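Local coordinates for protein phosphoribosylaminoimidazole carboxylase (PDB 4JA0) that probably catalyses two steps of purine biosynthesis, carboxylating aminoimidazole ribonucleotide and then joining the product to aspartate with its SAICAR synthetase domain, at residues 270-275 / 297-302. Numbering follows the deposited sequence.
Sequences VVFMGS and DLRVTS
Val-271 lies level with Leu-298, and Phe-272 with Arg-299, where strands 267-273 and 296-300 run parallel: the amide N of Arg-299 binds Val-271 O at 2.8 Å, while Val-271 N reaches back to Asp-297 O. Met-273 N to Arg-299 O continues the ladder, and Thr-301 N to Met-273 O (2.9 Å) carries it one residue past the Met-273/Val-300 pair. The Arg-299 side chain starts beside the Phe-272 ring, its CB 3.6 Å from Phe-272 CD1. Next along, Arg-299 CG lies in the ring plane at the edge and also meets Val-270 CG1, at 3.8 Å. Bends at chi2 and chi3 (-65° and -53°) then lead the chain away from strand 267-273. At the tip, NH1 hydrogen-bonds Tyr-317 OH, and NH2 forms a salt bridge with Asp-417 of the second subunit. The two strands are the parallel arms of a beta-alpha-beta crossover in the AIR carboxylase domain, whose five-stranded sheet has order 2-1-3-4-5. Its connecting helix 279-291 packs on the face bearing Val-271, Met-273 and Leu-298; helix 307-317 covers Val-270 and Phe-272. On the latter face Thr-301 CG2 sits over the Phe-272 ring in a CH-pi contact, 4.2 Å from the centroid. With an alanine in place of Phe-272, this methyl and the Arg-299 methylenes would probably lose the ring they pack on, opening a gap toward Ile-313 and Met-314. On the other face Leu-298 CD2 lies alongside Val-271 CB at 3.8 Å. Met-273 places CG between its backbone N and carbonyl carbon (chi1 58°), which brings that atom to 3.6 Å from Val-300 CG2.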
ATOM      1  N   VAL A 270     -30.748  -7.082  12.486  1.00  1.15           N
ATOM      2  CA  VAL A 270     -30.306  -6.124  13.494  1.00  2.69           C
ATOM      3  C   VAL A 270     -28.974  -5.508  13.075  1.00  1.91           C
ATOM      4  O   VAL A 270     -28.004  -6.231  12.811  1.00  1.40           O
ATOM      5  CB  VAL A 270     -30.170  -6.780  14.884  1.00  2.73           C
ATOM      6  CG1 VAL A 270     -29.884  -5.729  15.930  1.00  1.77           C
ATOM      7  CG2 VAL A 270     -31.439  -7.527  15.232  1.00  1.90           C
ATOM      8  N   VAL A 271     -28.924  -4.180  13.006  1.00  1.48           N
ATOM      9  CA  VAL A 271     -27.672  -3.498  12.724  1.00  2.72           C
ATOM     10  C   VAL A 271     -27.080  -2.929  14.009  1.00  2.87           C
ATOM     11  O   VAL A 271     -27.663  -2.039  14.613  1.00  4.28           O
ATOM     12  CB  VAL A 271     -27.877  -2.362  11.719  1.00  2.83           C
ATOM     13  CG1 VAL A 271     -26.537  -1.807  11.289  1.00  3.08           C
ATOM     14  CG2 VAL A 271     -28.629  -2.867  10.501  1.00  0.64           C
ATOM     15  N   PHE A 272     -25.925  -3.430  14.435  1.00  5.43           N
ATOM     16  CA  PHE A 272     -25.233  -2.836  15.582  1.00  6.15           C
ATOM     17  C   PHE A 272     -24.220  -1.823  15.079  1.00  4.50           C
ATOM     18  O   PHE A 272     -23.324  -2.187  14.305  1.00 10.41           O
ATOM     19  CB  PHE A 272     -24.458  -3.889  16.379  1.00  9.00           C
ATOM     20  CG  PHE A 272     -25.310  -4.783  17.226  1.00 15.82           C
ATOM     21  CD1 PHE A 272     -26.641  -4.492  17.467  1.00 35.06           C
ATOM     22  CD2 PHE A 272     -24.763  -5.915  17.804  1.00 28.49           C
ATOM     23  CE1 PHE A 272     -27.413  -5.333  18.261  1.00 27.68           C
ATOM     24  CE2 PHE A 272     -25.528  -6.757  18.587  1.00 24.27           C
ATOM     25  CZ  PHE A 272     -26.853  -6.467  18.816  1.00 10.74           C
ATOM     26  N   MET A 273     -24.341  -0.566  15.499  1.00  2.91           N
ATOM     27  CA  MET A 273     -23.286   0.402  15.218  1.00  3.55           C
ATOM     28  C   MET A 273     -22.519   0.690  16.514  1.00  6.00           C
ATOM     29  O   MET A 273     -23.122   0.840  17.585  1.00  2.31           O
ATOM     30  CB  MET A 273     -23.854   1.686  14.619  1.00  1.29           C
ATOM     31  CG  MET A 273     -24.857   2.308  15.520  1.00  5.51           C
ATOM     32  SD  MET A 273     -26.121   3.303  14.736  1.00 13.95           S
ATOM     33  CE  MET A 273     -25.195   4.795  14.544  1.00 13.22           C
ATOM     34  N   GLY A 274     -21.191   0.760  16.413  1.00  9.53           N
ATOM     35  CA  GLY A 274     -20.332   0.995  17.570  1.00  3.35           C
ATOM     36  C   GLY A 274     -20.377   2.409  18.127  1.00  4.50           C
ATOM     37  O   GLY A 274     -19.994   2.651  19.272  1.00  8.02           O
ATOM     38  N   SER A 275     -20.849   3.342  17.304  1.00  7.13           N
ATOM     39  CA  SER A 275     -20.982   4.750  17.686  1.00  7.69           C
ATOM     40  C   SER A 275     -22.193   5.381  17.004  1.00 10.17           C
ATOM     41  O   SER A 275     -22.506   5.040  15.867  1.00  9.57           O
ATOM     42  CB  SER A 275     -19.736   5.536  17.288  1.00  7.47           C
ATOM     43  OG  SER A 275     -20.039   6.919  17.191  1.00 10.65           O
ATOM     44  N   ASP A 297     -33.911  -3.452  12.880  1.00  4.31           N
ATOM     45  CA  ASP A 297     -33.664  -2.692  14.098  1.00  5.01           C
ATOM     46  C   ASP A 297     -32.272  -2.089  14.045  1.00  3.78           C
ATOM     47  O   ASP A 297     -31.301  -2.767  13.692  1.00  2.71           O
ATOM     48  CB  ASP A 297     -33.757  -3.575  15.339  1.00  4.44           C
ATOM     49  CG  ASP A 297     -35.116  -3.559  15.957  1.00 31.07           C
ATOM     50  OD1 ASP A 297     -35.896  -2.637  15.629  1.00 57.88           O
ATOM     51  OD2 ASP A 297     -35.378  -4.441  16.806  1.00 42.48           O
ATOM     52  N   LEU A 298     -32.183  -0.811  14.394  1.00  3.67           N
ATOM     53  CA  LEU A 298     -30.901  -0.138  14.525  1.00  1.61           C
ATOM     54  C   LEU A 298     -30.523  -0.067  16.002  1.00  1.28           C
ATOM     55  O   LEU A 298     -31.277   0.466  16.814  1.00  4.56           O
ATOM     56  CB  LEU A 298     -30.978   1.271  13.943  1.00  0.92           C
ATOM     57  CG  LEU A 298     -31.272   1.399  12.449  1.00  1.93           C
ATOM     58  CD1 LEU A 298     -31.208   2.857  12.002  1.00  1.94           C
ATOM     59  CD2 LEU A 298     -30.307   0.545  11.638  1.00  1.40           C
ATOM     60  N   ARG A 299     -29.359  -0.595  16.356  1.00  1.06           N
ATOM     61  CA  ARG A 299     -28.929  -0.545  17.743  1.00  5.89           C
ATOM     62  C   ARG A 299     -27.532   0.053  17.877  1.00  2.41           C
ATOM     63  O   ARG A 299     -26.700  -0.089  16.995  1.00  4.10           O
ATOM     64  CB  ARG A 299     -28.978  -1.942  18.379  1.00  8.47           C
ATOM     65  CG  ARG A 299     -30.273  -2.680  18.171  1.00  5.07           C
ATOM     66  CD  ARG A 299     -31.408  -1.966  18.858  1.00  4.20           C
ATOM     67  NE  ARG A 299     -31.078  -1.722  20.249  1.00  5.07           N
ATOM     68  CZ  ARG A 299     -31.397  -2.549  21.243  1.00  8.12           C
ATOM     69  NH1 ARG A 299     -32.055  -3.675  20.988  1.00  1.46           N
ATOM     70  NH2 ARG A 299     -31.039  -2.254  22.489  1.00  9.60           N
ATOM     71  N   VAL A 300     -27.282   0.727  18.988  1.00  2.89           N
ATOM     72  CA  VAL A 300     -25.975   1.283  19.242  1.00  2.57           C
ATOM     73  C   VAL A 300     -25.348   0.528  20.409  1.00  1.01           C
ATOM     74  O   VAL A 300     -25.950   0.425  21.462  1.00  4.22           O
ATOM     75  CB  VAL A 300     -26.063   2.801  19.560  1.00  4.19           C
ATOM     76  CG1 VAL A 300     -24.673   3.391  19.864  1.00  2.33           C
ATOM     77  CG2 VAL A 300     -26.703   3.542  18.407  1.00  1.97           C
ATOM     78  N   THR A 301     -24.158  -0.021  20.193  1.00  2.02           N
ATOM     79  CA  THR A 301     -23.367  -0.684  21.227  1.00  4.40           C
ATOM     80  C   THR A 301     -21.933  -0.903  20.765  1.00  5.36           C
ATOM     81  O   THR A 301     -21.670  -1.143  19.581  1.00  5.19           O
ATOM     82  CB  THR A 301     -23.962  -2.034  21.688  1.00  7.65           C
ATOM     83  OG1 THR A 301     -23.229  -2.514  22.830  1.00 14.50           O
ATOM     84  CG2 THR A 301     -23.915  -3.071  20.559  1.00  6.54           C
ATOM     85  N   SER A 302     -21.018  -0.860  21.725  1.00  3.99           N
ATOM     86  CA  SER A 302     -19.594  -0.983  21.476  1.00  3.07           C
ATOM     87  C   SER A 302     -19.095  -2.347  21.937  1.00  2.66           C
ATOM     88  O   SER A 302     -19.521  -2.848  22.967  1.00  4.93           O
ATOM     89  CB  SER A 302     -18.867   0.136  22.238  1.00  4.79           C
ATOM     90  OG  SER A 302     -17.506   0.288  21.873  1.00 12.09           O
TER